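PDB 2ZC0: alanine glyoxylate transaminase from Thermococcus litoralis, which probably transfers the amino group of alanine to glyoxylate, giving pyruvate and glycine, with pyridoxal 5'-phosphate as its cofactor. Local coordinates for residues A[13-18]-A[135-140]; A[41-46]-A[249-254]; A[214-219]-A[242-247]. One frame throughout, in Å; residues are numbered along the deposited sequence.

Contact 1 of 3, residues A[13-18]-A[135-140]. With ZN (zinc ion), chain E.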
loop_
_atom_site.group_PDB
_atom_site.type_symbol
_atom_site.label_atom_id
_atom_site.label_comp_id
_atom_site.label_asym_id
_atom_site.label_seq_id
_atom_site.Cartn_x
_atom_site.Cartn_y
_atom_site.Cartn_z
ATOM N N TRP A 13 -1.628 11.434 -2.309
ATOM C CA TRP A 13 -2.672 11.506 -1.286
ATOM C C TRP A 13 -2.466 12.753 -0.422
ATOM O O TRP A 13 -3.327 13.121 0.388
ATOM C CB TRP A 13 -2.670 10.243 -0.396
ATOM C CG TRP A 13 -3.036 8.958 -1.123
ATOM C CD1 TRP A 13 -3.797 8.847 -2.255
ATOM C CD2 TRP A 13 -2.705 7.615 -0.736
ATOM N NE1 TRP A 13 -3.960 7.527 -2.594
ATOM C CE2 TRP A 13 -3.298 6.751 -1.678
ATOM C CE3 TRP A 13 -1.959 7.061 0.317
ATOM C CZ2 TRP A 13 -3.174 5.356 -1.600
ATOM C CZ3 TRP A 13 -1.837 5.672 0.393
ATOM C CH2 TRP A 13 -2.441 4.837 -0.563
ATOM N N ILE A 14 -1.313 13.398 -0.595
ATOM C CA ILE A 14 -0.981 14.616 0.141
ATOM C C ILE A 14 -1.563 15.810 -0.604
ATOM O O ILE A 14 -1.294 15.999 -1.787
ATOM C CB ILE A 14 0.546 14.828 0.235
ATOM C CG1 ILE A 14 1.193 13.671 0.989
ATOM C CG2 ILE A 14 0.849 16.141 0.937
ATOM C CD1 ILE A 14 2.682 13.651 0.840
ATOM N N LYS A 15 -2.356 16.625 0.082
ATOM C CA LYS A 15 -2.942 17.783 -0.577
ATOM C C LYS A 15 -2.848 19.057 0.240
ATOM O O LYS A 15 -2.463 19.040 1.413
ATOM C CB LYS A 15 -4.394 17.490 -0.953
ATOM C CG LYS A 15 -5.243 16.995 0.188
ATOM C CD LYS A 15 -6.663 16.681 -0.286
ATOM C CE LYS A 15 -7.446 16.013 0.816
ATOM N NZ LYS A 15 -6.710 14.812 1.289
ATOM N N GLY A 16 -3.182 20.174 -0.399
ATOM C CA GLY A 16 -3.121 21.470 0.261
ATOM C C GLY A 16 -4.016 21.595 1.476
ATOM O O GLY A 16 -4.967 20.833 1.645
ATOM N N SER A 17 -3.710 22.576 2.318
ATOM C CA SER A 17 -4.468 22.851 3.541
ATOM C C SER A 17 -4.794 24.341 3.621
ATOM O O SER A 17 -3.890 25.182 3.679
ATOM C CB SER A 17 -3.643 22.439 4.767
ATOM O OG SER A 17 -4.195 22.943 5.974
ATOM N N ALA A 18 -6.083 24.667 3.623
ATOM C CA ALA A 18 -6.502 26.064 3.704
ATOM C C ALA A 18 -5.937 26.709 4.970
ATOM O O ALA A 18 -5.513 27.868 4.946
ATOM C CB ALA A 18 -8.019 26.153 3.691
ATOM N N THR A 135 -6.063 16.468 11.356
ATOM C CA THR A 135 -6.200 15.039 11.559
ATOM C C THR A 135 -6.780 14.393 10.307
ATOM O O THR A 135 -6.374 13.292 9.917
ATOM C CB THR A 135 -7.058 14.729 12.770
ATOM O OG1 THR A 135 -6.454 15.310 13.928
ATOM C CG2 THR A 135 -7.185 13.221 12.983
ATOM N N LEU A 136 -7.706 15.087 9.653
ATOM C CA LEU A 136 -8.323 14.536 8.441
ATOM C C LEU A 136 -7.250 14.408 7.346
ATOM O O LEU A 136 -7.193 13.417 6.617
ATOM C CB LEU A 136 -9.470 15.445 7.961
ATOM C CG LEU A 136 -10.663 15.658 8.920
ATOM C CD1 LEU A 136 -11.712 16.556 8.252
ATOM C CD2 LEU A 136 -11.286 14.318 9.291
ATOM N N LEU A 137 -6.406 15.431 7.241
ATOM C CA LEU A 137 -5.316 15.473 6.264
ATOM C C LEU A 137 -4.299 14.370 6.615
ATOM O O LEU A 137 -3.868 13.613 5.750
ATOM C CB LEU A 137 -4.655 16.866 6.296
ATOM C CG LEU A 137 -4.832 17.892 5.157
ATOM C CD1 LEU A 137 -6.099 17.661 4.373
ATOM C CD2 LEU A 137 -4.765 19.287 5.723
ATOM N N ALA A 138 -3.947 14.268 7.892
ATOM C CA ALA A 138 -2.990 13.262 8.337
ATOM C C ALA A 138 -3.460 11.859 7.988
ATOM O O ALA A 138 -2.692 11.069 7.449
ATOM C CB ALA A 138 -2.753 13.365 9.849
ATOM N N PHE A 139 -4.726 11.548 8.268
ATOM C CA PHE A 139 -5.240 10.209 7.976
ATOM C C PHE A 139 -5.438 9.916 6.494
ATOM O O PHE A 139 -5.259 8.771 6.053
ATOM C CB PHE A 139 -6.550 9.954 8.730
ATOM C CG PHE A 139 -6.380 9.854 10.226
ATOM C CD1 PHE A 139 -5.117 9.924 10.808
ATOM C CD2 PHE A 139 -7.488 9.667 11.050
ATOM C CE1 PHE A 139 -4.957 9.816 12.193
ATOM C CE2 PHE A 139 -7.341 9.558 12.434
ATOM C CZ PHE A 139 -6.070 9.628 13.006
ATOM N N GLU A 140 -5.799 10.927 5.716
ATOM C CA GLU A 140 -5.992 10.704 4.296
ATOM C C GLU A 140 -4.677 10.567 3.549
ATOM O O GLU A 140 -4.629 9.873 2.529
ATOM C CB GLU A 140 -6.812 11.829 3.660
ATOM C CG GLU A 140 -8.150 12.068 4.322
ATOM C CD GLU A 140 -8.991 13.088 3.573
ATOM O OE1 GLU A 140 -8.416 14.087 3.077
ATOM O OE2 GLU A 140 -10.221 12.888 3.484
HETATM ZN ZN ZN E . -11.235 14.612 3.056
HETATM O O HOH W 1 -4.387 14.823 2.657
HETATM O O HOH W 2 -13.541 14.132 3.717
#
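Charge carries the contact: Lys15 NZ gives a hydrogen bond, part of a salt bridge, to Glu140 OE1 at 2.6 Å. The ammonium meets that oxygen on its anti side, 33° out of the carboxylate plane. The lysine chain runs extended through chi2 and chi3, then bends at its last torsion (chi4 -55°), which swings NZ onto the carboxylate. A metal bond uses the other oxygen, Glu140 OE2, which lies 2.0 Å from the zinc ion. One carboxylate thus serves two cations, an arrangement likely to favour its charged form and to fix its rotation. Water 2 is a further zinc ligand, and a bound imidazole, probably from the crystallisation liquor, lies close to the Glu140 side chain.

Water bridging comes next. Water 1 accepts from Lys15 NZ at 2.7 Å and can donate to Trp13 O at 3.0 Å, though it has more acceptors in reach than protons, tying the lysine back to its own loop; its link to Leu137 O is weak.

The nonpolar part is small and locally tight. Ser17 CB presses on Leu137 CD2 at 3.5 Å, closer than usual for two carbons, whereas Lys15 CE passes Leu137 CD1 at 4.1 Å. At the far end, Trp13 CB rests 3.5 Å from Glu140 O while the indole leads away. Pro274 of the second subunit packs on Leu137, and Lys267 of that subunit bonds to Ile14 O.

With Ser17 as N-cap of helix 18-31, the whole is an N-terminal loop laid along the end of helix 133-140, beside a surface zinc site with a glutamate ligand.

Contact 2 of 3, residues A[41-46]-A[249-254]. With PMP (4'-deoxy-4'-aminopyridoxal-5'-phosphate), chain F.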
loop_
_atom_site.group_PDB
_atom_site.type_symbol
_atom_site.label_atom_id
_atom_site.label_comp_id
_atom_site.label_asym_id
_atom_site.label_seq_id
_atom_site.Cartn_x
_atom_site.Cartn_y
_atom_site.Cartn_z
ATOM N N ALA A 41 -5.167 31.233 13.694
ATOM C CA ALA A 41 -4.333 30.210 14.322
ATOM C C ALA A 41 -4.803 29.792 15.703
ATOM O O ALA A 41 -5.354 30.584 16.457
ATOM C CB ALA A 41 -2.902 30.694 14.398
ATOM N N GLY A 42 -4.569 28.528 16.030
ATOM C CA GLY A 42 -4.975 28.012 17.319
ATOM C C GLY A 42 -3.907 28.077 18.398
ATOM O O GLY A 42 -3.677 27.101 19.115
ATOM N N ASP A 43 -3.276 29.235 18.536
ATOM C CA ASP A 43 -2.239 29.407 19.535
ATOM C C ASP A 43 -2.767 29.906 20.872
ATOM O O ASP A 43 -3.818 30.531 20.944
ATOM C CB ASP A 43 -1.185 30.390 19.022
ATOM C CG ASP A 43 -0.357 29.813 17.902
ATOM O OD1 ASP A 43 0.452 28.907 18.182
ATOM O OD2 ASP A 43 -0.517 30.253 16.745
ATOM N N PRO A 44 -2.060 29.591 21.964
ATOM C CA PRO A 44 -2.507 30.065 23.274
ATOM C C PRO A 44 -2.002 31.506 23.327
ATOM O O PRO A 44 -1.221 31.898 22.458
ATOM C CB PRO A 44 -1.744 29.166 24.233
ATOM C CG PRO A 44 -0.445 28.946 23.501
ATOM C CD PRO A 44 -0.951 28.633 22.105
ATOM N N ASP A 45 -2.433 32.292 24.313
ATOM C CA ASP A 45 -1.949 33.673 24.430
ATOM C C ASP A 45 -0.555 33.594 25.046
ATOM O O ASP A 45 -0.395 33.080 26.150
ATOM C CB ASP A 45 -2.849 34.499 25.357
ATOM C CG ASP A 45 -2.507 35.992 25.345
ATOM O OD1 ASP A 45 -1.312 36.361 25.241
ATOM O OD2 ASP A 45 -3.444 36.810 25.458
ATOM N N PRO A 46 0.467 34.105 24.344
ATOM C CA PRO A 46 1.842 34.072 24.854
ATOM C C PRO A 46 2.043 34.905 26.116
ATOM O O PRO A 46 3.026 34.725 26.840
ATOM C CB PRO A 46 2.664 34.579 23.669
ATOM C CG PRO A 46 1.721 35.530 22.999
ATOM C CD PRO A 46 0.404 34.790 23.040
ATOM N N LEU A 249 1.242 24.560 28.491
ATOM C CA LEU A 249 2.636 24.959 28.603
ATOM C C LEU A 249 3.057 25.857 27.447
ATOM O O LEU A 249 3.856 26.778 27.612
ATOM C CB LEU A 249 3.522 23.711 28.645
ATOM C CG LEU A 249 5.032 23.934 28.773
ATOM C CD1 LEU A 249 5.364 24.505 30.160
ATOM C CD2 LEU A 249 5.752 22.603 28.560
ATOM N N GLY A 250 2.503 25.593 26.273
ATOM C CA GLY A 250 2.865 26.362 25.102
ATOM C C GLY A 250 2.794 25.455 23.890
ATOM O O GLY A 250 3.330 24.349 23.875
ATOM N N THR A 251 2.124 25.944 22.862
ATOM C CA THR A 251 1.924 25.208 21.634
ATOM C C THR A 251 3.197 24.912 20.812
ATOM O O THR A 251 3.200 23.994 19.995
ATOM C CB THR A 251 0.901 25.970 20.790
ATOM O OG1 THR A 251 0.013 25.048 20.152
ATOM C CG2 THR A 251 1.587 26.820 19.777
ATOM N N GLY A 252 4.272 25.666 21.040
ATOM C CA GLY A 252 5.500 25.449 20.290
ATOM C C GLY A 252 6.545 24.516 20.910
ATOM O O GLY A 252 7.598 24.297 20.312
ATOM N N PHE A 253 6.257 23.968 22.093
ATOM C CA PHE A 253 7.181 23.068 22.781
ATOM C C PHE A 253 7.123 21.658 22.175
ATOM O O PHE A 253 8.062 20.872 22.302
ATOM C CB PHE A 253 6.873 23.017 24.295
ATOM C CG PHE A 253 7.303 24.258 25.051
ATOM C CD1 PHE A 253 8.654 24.521 25.277
ATOM C CD2 PHE A 253 6.360 25.185 25.494
ATOM C CE1 PHE A 253 9.064 25.695 25.930
ATOM C CE2 PHE A 253 6.757 26.363 26.149
ATOM C CZ PHE A 253 8.116 26.618 26.366
ATOM N N ARG A 254 6.017 21.342 21.512
ATOM C CA ARG A 254 5.866 20.038 20.873
ATOM C C ARG A 254 5.916 18.918 21.915
ATOM O O ARG A 254 6.721 18.000 21.794
ATOM C CB ARG A 254 6.996 19.810 19.832
ATOM C CG ARG A 254 7.204 20.921 18.776
ATOM C CD ARG A 254 6.089 20.928 17.736
ATOM N NE ARG A 254 4.843 21.323 18.357
ATOM C CZ ARG A 254 3.656 20.775 18.125
ATOM N NH1 ARG A 254 2.601 21.242 18.785
ATOM N NH2 ARG A 254 3.513 19.785 17.246
HETATM N N1 PMP F . -5.801 18.027 18.290
HETATM C C2 PMP F . -6.599 19.097 18.075
HETATM C C2A PMP F . -8.108 18.842 18.071
HETATM C C3 PMP F . -6.058 20.394 17.869
HETATM O O3 PMP F . -6.909 21.468 17.647
HETATM C C4 PMP F . -4.623 20.560 17.885
HETATM C C4A PMP F . -4.043 21.970 17.663
HETATM N N4A PMP F . -3.204 22.073 16.469
HETATM C C5 PMP F . -3.761 19.305 18.133
HETATM C C6 PMP F . -4.411 18.063 18.327
HETATM C C5A PMP F . -2.222 19.344 18.178
HETATM O O4P PMP F . -1.910 19.950 19.051
HETATM P P PMP F . -0.245 19.971 19.203
HETATM O O1P PMP F . 0.526 19.100 20.700
HETATM O O2P PMP F . 0.203 21.821 19.370
HETATM O O3P PMP F . 0.615 19.316 17.745
#
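Pro44 and Thr251 make the tight part of this contact. The proline ring approaches through CD, which stands 3.5 Å from Thr251 CB, the two side chains crossing obliquely. The carboxylate of Asp43 lies across the threonine at about a right angle, but its spacing from the methyl group is too short to be reliable. That carboxylate is spoken for elsewhere: OD1 accepts from the backbone N of Tyr71 of the second subunit.

Away from this patch the fit slackens. Pro44 CG is 4.5 Å from Gly250 CA, Gly42 O is 4.3 Å from Thr251 OG1, and the two segments bury only 138 Å² together. Neither loose end faces bulk solvent, since the touching residues are mostly buried; beyond Thr251 OG1 lies the cofactor phosphate, while the Pro44-Gly250 end lies away from it. Thr251 OG1 makes a weak hydrogen bond to PMP O2P over 3.3 Å, its position being less sure. Arg254 does more: NH2 donates to PMP O3P at 3.0 Å, and the phosphorus sits in the guanidinium plane at its edge. Bends at chi2 and chi3 fold the arginine back, allowing NH1 to donate to Thr251 O at 3.1 Å, in the carbonyl plane with an N-H...O angle of 154°. The phosphate, Thr251 O and, from the second subunit, Asp276 O together hold the guanidinium in orientation. Gly250, which begins a type I turn ending at Phe253, has no room for a side chain: a CB would strike Phe253 CE2.

Segment 41-46 joins strand 37-38 to helix 51-64, and segment 249-254 joins strands 239-244 and 256-259; Leu249 and Phe253 pack on helix 281-292 and on Leu54 of helix 51-64.

Contact 3 of 3, residues A[214-219]-A[242-247]. With PMP (4'-deoxy-4'-aminopyridoxal-5'-phosphate), chain F.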
loop_
_atom_site.group_PDB
_atom_site.type_symbol
_atom_site.label_atom_id
_atom_site.label_comp_id
_atom_site.label_asym_id
_atom_site.label_seq_id
_atom_site.Cartn_x
_atom_site.Cartn_y
_atom_site.Cartn_z
ATOM N N ASP A 214 -9.229 12.625 21.334
ATOM C CA ASP A 214 -8.353 13.789 21.305
ATOM C C ASP A 214 -8.704 14.679 22.499
ATOM O O ASP A 214 -9.791 15.238 22.563
ATOM C CB ASP A 214 -8.555 14.528 19.985
ATOM C CG ASP A 214 -7.462 15.526 19.692
ATOM O OD1 ASP A 214 -7.163 15.712 18.499
ATOM O OD2 ASP A 214 -6.916 16.141 20.624
ATOM N N THR A 215 -7.759 14.795 23.430
ATOM C CA THR A 215 -7.909 15.564 24.667
ATOM C C THR A 215 -7.157 16.901 24.648
ATOM O O THR A 215 -6.740 17.409 25.696
ATOM C CB THR A 215 -7.379 14.745 25.867
ATOM O OG1 THR A 215 -5.977 14.479 25.676
ATOM C CG2 THR A 215 -8.122 13.433 25.990
ATOM N N ALA A 216 -6.983 17.464 23.459
ATOM C CA ALA A 216 -6.273 18.730 23.309
ATOM C C ALA A 216 -6.817 19.880 24.162
ATOM O O ALA A 216 -6.049 20.708 24.650
ATOM C CB ALA A 216 -6.254 19.144 21.837
ATOM N N TYR A 217 -8.129 19.936 24.366
ATOM C CA TYR A 217 -8.707 21.029 25.144
ATOM C C TYR A 217 -9.329 20.641 26.478
ATOM O O TYR A 217 -10.118 21.406 27.040
ATOM C CB TYR A 217 -9.737 21.770 24.277
ATOM C CG TYR A 217 -9.146 22.236 22.965
ATOM C CD1 TYR A 217 -9.319 21.491 21.791
ATOM C CD2 TYR A 217 -8.305 23.352 22.920
ATOM C CE1 TYR A 217 -8.657 21.839 20.609
ATOM C CE2 TYR A 217 -7.640 23.709 21.751
ATOM C CZ TYR A 217 -7.816 22.945 20.599
ATOM O OH TYR A 217 -7.115 23.282 19.464
ATOM N N ASN A 218 -8.966 19.476 27.001
ATOM C CA ASN A 218 -9.522 19.007 28.266
ATOM C C ASN A 218 -9.172 19.897 29.430
ATOM O O ASN A 218 -9.834 19.863 30.464
ATOM C CB ASN A 218 -9.041 17.582 28.556
ATOM C CG ASN A 218 -9.742 16.575 27.698
ATOM O OD1 ASN A 218 -10.166 16.900 26.588
ATOM N ND2 ASN A 218 -9.875 15.353 28.190
ATOM N N PHE A 219 -8.129 20.696 29.256
ATOM C CA PHE A 219 -7.695 21.587 30.311
ATOM C C PHE A 219 -8.056 23.042 30.048
ATOM O O PHE A 219 -7.583 23.936 30.740
ATOM C CB PHE A 219 -6.194 21.406 30.539
ATOM C CG PHE A 219 -5.812 19.985 30.843
ATOM C CD1 PHE A 219 -5.192 19.195 29.879
ATOM C CD2 PHE A 219 -6.137 19.413 32.068
ATOM C CE1 PHE A 219 -4.904 17.853 30.131
ATOM C CE2 PHE A 219 -5.856 18.073 32.331
ATOM C CZ PHE A 219 -5.238 17.291 31.358
ATOM N N ALA A 242 -4.919 10.724 22.505
ATOM C CA ALA A 242 -3.870 11.515 21.884
ATOM C C ALA A 242 -4.022 12.870 22.553
ATOM O O ALA A 242 -4.936 13.632 22.235
ATOM C CB ALA A 242 -4.108 11.635 20.388
ATOM N N GLY A 243 -3.148 13.155 23.507
ATOM C CA GLY A 243 -3.234 14.408 24.220
ATOM C C GLY A 243 -2.027 15.293 24.044
ATOM O O GLY A 243 -1.110 14.978 23.287
ATOM N N THR A 244 -2.034 16.415 24.756
ATOM C CA THR A 244 -0.939 17.359 24.675
ATOM C C THR A 244 -1.033 18.458 25.719
ATOM O O THR A 244 -2.102 18.717 26.277
ATOM C CB THR A 244 -0.876 17.999 23.270
ATOM O OG1 THR A 244 0.138 19.006 23.253
ATOM C CG2 THR A 244 -2.211 18.605 22.889
ATOM N N LEU A 245 0.112 19.078 25.990
ATOM C CA LEU A 245 0.224 20.172 26.949
ATOM C C LEU A 245 0.404 21.478 26.189
ATOM O O LEU A 245 0.598 22.532 26.795
ATOM C CB LEU A 245 1.445 19.979 27.853
ATOM C CG LEU A 245 1.328 19.301 29.218
ATOM C CD1 LEU A 245 2.708 19.265 29.856
ATOM C CD2 LEU A 245 0.356 20.070 30.114
ATOM N N SER A 246 0.345 21.403 24.862
ATOM C CA SER A 246 0.529 22.585 24.037
ATOM C C SER A 246 -0.386 23.761 24.415
ATOM O O SER A 246 0.057 24.903 24.420
ATOM C CB SER A 246 0.364 22.227 22.551
ATOM O OG SER A 246 -0.938 21.755 22.266
ATOM N N LYS A 247 -1.645 23.491 24.757
ATOM C CA LYS A 247 -2.557 24.577 25.120
ATOM C C LYS A 247 -2.365 25.061 26.555
ATOM O O LYS A 247 -3.050 25.977 27.000
ATOM C CB LYS A 247 -4.015 24.153 24.920
ATOM C CG LYS A 247 -4.287 23.496 23.572
ATOM C CD LYS A 247 -3.865 24.390 22.421
ATOM C CE LYS A 247 -3.579 23.564 21.173
ATOM N NZ LYS A 247 -4.754 22.755 20.742
HETATM N N1 PMP F . -5.801 18.027 18.290
HETATM C C2 PMP F . -6.599 19.097 18.075
HETATM C C2A PMP F . -8.108 18.842 18.071
HETATM C C3 PMP F . -6.058 20.394 17.869
HETATM O O3 PMP F . -6.909 21.468 17.647
HETATM C C4 PMP F . -4.623 20.560 17.885
HETATM C C4A PMP F . -4.043 21.970 17.663
HETATM N N4A PMP F . -3.204 22.073 16.469
HETATM C C5 PMP F . -3.761 19.305 18.133
HETATM C C6 PMP F . -4.411 18.063 18.327
HETATM C C5A PMP F . -2.222 19.344 18.178
HETATM O O4P PMP F . -1.910 19.950 19.051
HETATM P P PMP F . -0.245 19.971 19.203
HETATM O O1P PMP F . 0.526 19.100 20.700
HETATM O O2P PMP F . 0.203 21.821 19.370
HETATM O O3P PMP F . 0.615 19.316 17.745
HETATM O O HOH W 3 -4.357 15.996 21.072
HETATM O O HOH W 4 -4.424 16.960 26.644
HETATM O O HOH W 5 -3.151 21.336 25.741
#
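Asp214 pairs with Ala242 in a parallel bridge, and the carbonyl of that same Ala242 accepts from Thr215 N at 3.3 Å; the N-H...O angle is 160°, although the donor stands well above the carbonyl plane. The aspartate carboxylate divides its work. OD1, also bonded to Tyr179 OH, lies 2.7 Å from PMP N1, consistent with the aspartate that faces the pyridine nitrogen in this family. OD2 accepts from Ala216 N at 3.1 Å, an Asx turn that steadies the group, while water 3 bridges OD2 and Ala242 O.

At Thr215 the hydroxyl sits so close over Gly243 CA that a CB on that glycine would clash with it. Ala216 follows with its methyl over the cofactor ring, CB being 3.7 Å from PMP N1; the same methyl lies over one face of the Tyr217 ring, near its rim.

Tyr217 OH is gripped twice. It shares a hydrogen bond of 2.6 Å with PMP O3 and receives one from Lys247 NZ at 2.7 Å. Kinks at chi2 and chi4 bring that NZ to 3.3 Å from PMP C4A, as expected of the lysine that forms the aldimine in relatives. A phenylalanine at Tyr217 would probably leave PMP O3 and Lys247 NZ each without this partner and the lysine end freer to swing. Across from these residues, Thr244 OG1 donates to PMP O1P at 2.6 Å and accepts from Ser246 N in an ST turn.

Strands 210-214 and 239-244 are parallel neighbours in the large mixed sheet, flanked by 175-180 and 256-259, and helix 106-118 covers Asp214 and Ala242.

Contacts 2 and 3 share the cofactor and touch, their centres 11 Å apart. Thr251 CA packs on Ser246 CB at 3.5 Å, so the two loops that reach the phosphate brace each other; contact 3 is nested in the chain between the segments of contact 2. Contact 3 also serves the pyridine ring, whereas contact 2 meets PMP at the phosphate alone. Contact 1 is centred 22 Å from contact 2 and 21 Å from contact 3 and holds zinc, yet Thr135 OG1 comes within 5.2 Å of PMP N1 without touching it. All three border the second subunit, whose Tyr71 touches contacts 2 and 3.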